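Long-range contact in leucyl-trna synthetase (Plasmodium falciparum, PDB 5FOC), which probably charges tRNA(Leu) with leucine using ATP as the whole enzyme, this chain being the editing domain that probably deacylates mischarged tRNA: residues 259-271 and 306-320. The protein carries 2 engineered substitutions. Numbering follows the deposited sequence. Where two conformers were deposited one is given.
Sequences SSDSTDDYACLED and NTGKYYYEKEKVSSY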
# COMPACT_ATOMS: atom_id res chain seq x y z
N SER A 259 1.22 -9.40 -9.71
CA SER A 259 0.49 -10.59 -10.09
C SER A 259 1.33 -11.64 -10.82
O SER A 259 1.00 -12.83 -10.79
CB SER A 259 -0.78 -10.28 -10.84
OG SER A 259 -0.46 -9.53 -12.00
N SER A 260 2.45 -11.23 -11.40
CA SER A 260 3.36 -12.16 -12.04
C SER A 260 4.06 -13.06 -11.06
O SER A 260 4.31 -14.18 -11.41
CB SER A 260 4.43 -11.41 -12.85
OG SER A 260 5.08 -10.43 -12.08
N ASP A 261 4.40 -12.51 -9.90
CA ASP A 261 5.35 -13.16 -8.98
C ASP A 261 4.77 -13.63 -7.68
O ASP A 261 5.53 -14.24 -6.84
CB ASP A 261 6.45 -12.19 -8.70
CG ASP A 261 7.28 -11.85 -9.95
OD1 ASP A 261 7.40 -12.71 -10.86
OD2 ASP A 261 7.87 -10.76 -9.96
N SER A 262 3.48 -13.44 -7.49
CA SER A 262 2.78 -13.83 -6.27
C SER A 262 1.48 -14.52 -6.62
O SER A 262 0.67 -13.98 -7.36
CB SER A 262 2.51 -12.64 -5.38
OG SER A 262 1.44 -12.89 -4.49
N THR A 263 1.29 -15.74 -6.10
CA THR A 263 0.09 -16.50 -6.40
C THR A 263 -1.16 -15.88 -5.77
O THR A 263 -2.23 -15.93 -6.39
CB THR A 263 0.24 -17.97 -6.01
OG1 THR A 263 1.31 -18.52 -6.76
CG2 THR A 263 -1.01 -18.75 -6.30
N ASP A 264 -1.05 -15.29 -4.59
CA ASP A 264 -2.22 -14.69 -3.98
C ASP A 264 -2.63 -13.45 -4.78
O ASP A 264 -3.83 -13.27 -5.06
CB ASP A 264 -2.08 -14.34 -2.48
CG ASP A 264 -0.86 -13.59 -2.14
OD1 ASP A 264 0.18 -13.68 -2.84
OD2 ASP A 264 -0.91 -12.91 -1.10
N ASP A 265 -1.64 -12.67 -5.21
CA ASP A 265 -1.90 -11.45 -6.02
C ASP A 265 -2.53 -11.86 -7.32
O ASP A 265 -3.55 -11.29 -7.73
CB ASP A 265 -0.60 -10.69 -6.30
CG ASP A 265 0.02 -10.08 -5.03
OD1 ASP A 265 -0.62 -10.24 -3.93
OD2 ASP A 265 1.10 -9.48 -5.09
N TYR A 266 -1.95 -12.85 -7.96
CA TYR A 266 -2.51 -13.40 -9.20
C TYR A 266 -3.96 -13.82 -9.02
O TYR A 266 -4.85 -13.51 -9.85
CB TYR A 266 -1.69 -14.59 -9.69
CG TYR A 266 -2.16 -15.05 -11.04
CD1 TYR A 266 -1.65 -14.45 -12.18
CD2 TYR A 266 -3.16 -15.99 -11.18
CE1 TYR A 266 -2.13 -14.81 -13.45
CE2 TYR A 266 -3.65 -16.35 -12.45
CZ TYR A 266 -3.12 -15.76 -13.58
OH TYR A 266 -3.57 -16.10 -14.84
N ALA A 267 -4.20 -14.58 -7.94
CA ALA A 267 -5.53 -15.11 -7.64
C ALA A 267 -6.57 -14.01 -7.50
O ALA A 267 -7.68 -14.12 -8.02
CB ALA A 267 -5.50 -15.93 -6.36
N CYS A 268 -6.21 -12.96 -6.79
CA CYS A 268 -7.14 -11.87 -6.47
C CYS A 268 -7.47 -11.08 -7.76
O CYS A 268 -8.64 -10.77 -8.05
CB CYS A 268 -6.56 -10.96 -5.41
SG CYS A 268 -7.62 -9.60 -4.94
N LEU A 269 -6.41 -10.77 -8.51
CA LEU A 269 -6.60 -10.07 -9.78
C LEU A 269 -7.45 -10.90 -10.74
O LEU A 269 -8.37 -10.36 -11.39
CB LEU A 269 -5.24 -9.65 -10.37
CG LEU A 269 -5.30 -8.90 -11.72
CD1 LEU A 269 -6.20 -7.65 -11.67
CD2 LEU A 269 -3.86 -8.57 -12.16
N GLU A 270 -7.20 -12.20 -10.82
CA GLU A 270 -8.00 -13.11 -11.64
C GLU A 270 -9.48 -13.15 -11.22
O GLU A 270 -10.34 -13.18 -12.08
CB GLU A 270 -7.36 -14.51 -11.64
CG GLU A 270 -8.12 -15.60 -12.38
CD GLU A 270 -8.06 -15.53 -13.90
OE1 GLU A 270 -7.49 -14.57 -14.47
OE2 GLU A 270 -8.60 -16.47 -14.52
N ASP A 271 -9.78 -13.13 -9.91
CA ASP A 271 -11.17 -13.12 -9.42
C ASP A 271 -11.85 -11.81 -9.81
O ASP A 271 -13.00 -11.78 -10.24
CB ASP A 271 -11.24 -13.33 -7.90
CG ASP A 271 -11.16 -14.79 -7.49
OD1 ASP A 271 -11.23 -15.69 -8.32
OD2 ASP A 271 -10.95 -15.05 -6.29
N ASN A 306 6.82 -15.69 -14.24
CA ASN A 306 5.37 -15.76 -14.01
C ASN A 306 4.99 -16.95 -13.15
O ASN A 306 4.03 -17.65 -13.41
CB ASN A 306 4.61 -15.69 -15.33
CG ASN A 306 4.71 -14.32 -15.91
OD1 ASN A 306 4.22 -13.39 -15.32
ND2 ASN A 306 5.43 -14.17 -17.01
N THR A 307 5.78 -17.11 -12.09
CA THR A 307 5.58 -18.19 -11.17
C THR A 307 4.29 -18.09 -10.34
O THR A 307 3.78 -19.12 -9.86
CB THR A 307 6.84 -18.42 -10.25
OG1 THR A 307 7.09 -17.28 -9.44
CG2 THR A 307 8.08 -18.69 -11.08
N GLY A 308 3.75 -16.89 -10.17
CA GLY A 308 2.49 -16.73 -9.49
C GLY A 308 1.37 -17.47 -10.18
O GLY A 308 0.61 -18.19 -9.55
N LYS A 309 1.26 -17.27 -11.50
CA LYS A 309 0.31 -17.99 -12.34
C LYS A 309 0.63 -19.49 -12.35
O LYS A 309 -0.26 -20.32 -12.25
CB LYS A 309 0.36 -17.44 -13.77
CG LYS A 309 -0.65 -18.08 -14.73
CD LYS A 309 -0.60 -17.46 -16.12
CE LYS A 309 -1.44 -18.33 -17.03
NZ LYS A 309 -1.51 -17.93 -18.44
N TYR A 310 1.90 -19.83 -12.51
CA TYR A 310 2.32 -21.25 -12.56
C TYR A 310 1.80 -22.04 -11.33
O TYR A 310 1.23 -23.10 -11.50
CB TYR A 310 3.84 -21.39 -12.68
CG TYR A 310 4.29 -22.82 -12.76
CD1 TYR A 310 4.39 -23.48 -13.99
CD2 TYR A 310 4.63 -23.53 -11.60
CE1 TYR A 310 4.79 -24.81 -14.06
CE2 TYR A 310 5.05 -24.85 -11.67
CZ TYR A 310 5.12 -25.48 -12.90
OH TYR A 310 5.55 -26.79 -12.94
N TYR A 311 1.99 -21.51 -10.12
CA TYR A 311 1.50 -22.19 -8.89
C TYR A 311 -0.01 -22.08 -8.66
O TYR A 311 -0.61 -23.00 -8.10
CB TYR A 311 2.31 -21.80 -7.65
CG TYR A 311 3.68 -22.43 -7.75
CD1 TYR A 311 3.87 -23.80 -7.43
CD2 TYR A 311 4.77 -21.72 -8.24
CE1 TYR A 311 5.13 -24.41 -7.56
CE2 TYR A 311 6.04 -22.32 -8.34
CZ TYR A 311 6.22 -23.67 -8.02
OH TYR A 311 7.48 -24.26 -8.14
N TYR A 312 -0.62 -20.97 -9.10
CA TYR A 312 -2.07 -20.87 -9.14
C TYR A 312 -2.67 -22.06 -9.90
O TYR A 312 -3.56 -22.75 -9.39
CB TYR A 312 -2.47 -19.57 -9.82
CG TYR A 312 -3.93 -19.30 -9.92
CD1 TYR A 312 -4.65 -18.82 -8.81
CD2 TYR A 312 -4.62 -19.49 -11.13
CE1 TYR A 312 -6.00 -18.55 -8.89
CE2 TYR A 312 -5.98 -19.23 -11.22
CZ TYR A 312 -6.67 -18.75 -10.11
OH TYR A 312 -7.99 -18.48 -10.19
N GLU A 313 -2.14 -22.31 -11.09
CA GLU A 313 -2.65 -23.37 -11.97
C GLU A 313 -2.30 -24.78 -11.50
O GLU A 313 -3.17 -25.65 -11.50
CB GLU A 313 -2.12 -23.19 -13.38
CG GLU A 313 -2.66 -21.94 -14.07
CD GLU A 313 -2.03 -21.72 -15.43
OE1 GLU A 313 -0.93 -22.28 -15.64
OE2 GLU A 313 -2.63 -20.99 -16.27
N LYS A 314 -1.04 -24.98 -11.14
CA LYS A 314 -0.55 -26.30 -10.74
C LYS A 314 -1.21 -26.75 -9.45
O LYS A 314 -1.57 -27.92 -9.35
CB LYS A 314 0.97 -26.31 -10.58
CG LYS A 314 1.58 -27.66 -10.28
CD LYS A 314 3.05 -27.49 -9.99
CE LYS A 314 3.73 -28.80 -9.65
NZ LYS A 314 5.21 -28.60 -9.66
N GLU A 315 -1.40 -25.85 -8.47
CA GLU A 315 -2.03 -26.24 -7.18
C GLU A 315 -3.57 -26.13 -7.18
O GLU A 315 -4.22 -26.38 -6.15
CB GLU A 315 -1.46 -25.48 -5.99
CG GLU A 315 0.06 -25.42 -5.87
CD GLU A 315 0.75 -26.75 -5.76
OE1 GLU A 315 0.16 -27.72 -5.24
OE2 GLU A 315 1.93 -26.83 -6.19
N LYS A 316 -4.13 -25.79 -8.34
CA LYS A 316 -5.57 -25.73 -8.57
C LYS A 316 -6.30 -24.75 -7.67
O LYS A 316 -7.40 -25.03 -7.19
CB LYS A 316 -6.19 -27.14 -8.48
CG LYS A 316 -5.56 -28.12 -9.45
CD LYS A 316 -6.03 -27.87 -10.86
CE LYS A 316 -5.11 -28.56 -11.83
NZ LYS A 316 -5.81 -28.83 -13.10
N VAL A 317 -5.69 -23.59 -7.45
CA VAL A 317 -6.26 -22.56 -6.59
C VAL A 317 -7.60 -22.11 -7.14
O VAL A 317 -7.70 -21.74 -8.32
CB VAL A 317 -5.36 -21.32 -6.49
CG1 VAL A 317 -6.11 -20.19 -5.79
CG2 VAL A 317 -4.03 -21.68 -5.81
N SER A 318 -8.61 -22.11 -6.29
CA SER A 318 -9.99 -21.88 -6.73
C SER A 318 -10.44 -20.44 -6.69
O SER A 318 -11.34 -20.09 -7.43
CB SER A 318 -10.95 -22.75 -5.92
OG SER A 318 -10.61 -24.10 -6.20
N SER A 319 -9.81 -19.64 -5.83
CA SER A 319 -10.13 -18.25 -5.61
C SER A 319 -9.04 -17.64 -4.71
O SER A 319 -8.18 -18.37 -4.16
CB SER A 319 -11.48 -18.07 -4.91
OG SER A 319 -11.34 -18.41 -3.52
N TYR A 320 -9.09 -16.32 -4.54
CA TYR A 320 -8.09 -15.65 -3.70
C TYR A 320 -8.37 -15.89 -2.23
O TYR A 320 -7.56 -15.53 -1.40
CB TYR A 320 -7.92 -14.16 -4.04
CG TYR A 320 -8.90 -13.19 -3.41
CD1 TYR A 320 -10.08 -12.80 -4.07
CD2 TYR A 320 -8.59 -12.54 -2.24
CE1 TYR A 320 -10.96 -11.90 -3.49
CE2 TYR A 320 -9.43 -11.65 -1.65
CZ TYR A 320 -10.62 -11.30 -2.29
OH TYR A 320 -11.45 -10.38 -1.67
O HOH W 1 2.04 -15.09 -12.87
O HOH W 2 7.86 -15.34 -11.03
O HOH W 3 -8.71 -16.67 -8.39
O HOH W 4 -12.60 -17.84 -8.14
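Tyr-312 fits as a knob into a hole formed by Thr-263, Tyr-266, Ala-267 and Glu-270, where helices 263-271 and 307-314 of the leucyl-tRNA synthetase editing domain cross at -76°, their axes 8.0 Å apart at closest approach. Its CG stands anti to the backbone N (chi1 -179°), which carries the ring across the neighbouring helix. Tyr-266 comes over one face of this ring with its CD2-CE2 side, CE2 lying 3.5 Å from Tyr-312 CD2; the two planes meet obliquely, at 59°. Thr-263 CG2 lies off the edge of the Tyr-312 ring, nearest to its CB, and Ala-267 CB approaches CE1 obliquely. The Tyr-266 ring in turn receives Lys-309 on one face: CB makes a CH-pi contact, 3.9 Å from the ring centroid, and the extended chain runs on past the phenol OH.

Gly-308 brings the backbones close, its CA 3.9 Å from that of Thr-263. Its N-H reaches Ser-260 O from above the carbonyl plane, while its own carbonyl accepts two bonds, one from Tyr-312 N within the helix and one from Thr-263 OG1, which lies in the carbonyl plane on a lone pair.

Beyond helix 307-314 a Schellman motif at Lys-316 turns the chain, and Val-317, packed against Leu-325 and Ile-328 of helix 325-339, leads back to helix 263-271. There Cys-268 SG sits almost centrally over the Tyr-320 ring, 4.0 Å from its centroid, while the phenol OH bonds to Thr-244. Asp-271 straps down the same residue: OD2, at the ring edge, accepts the N-H of Tyr-320, with OD2 and N 2.9 Å apart, on the syn side but tilted out of the carboxylate plane, and OD1 shares a water with Ser-318 O.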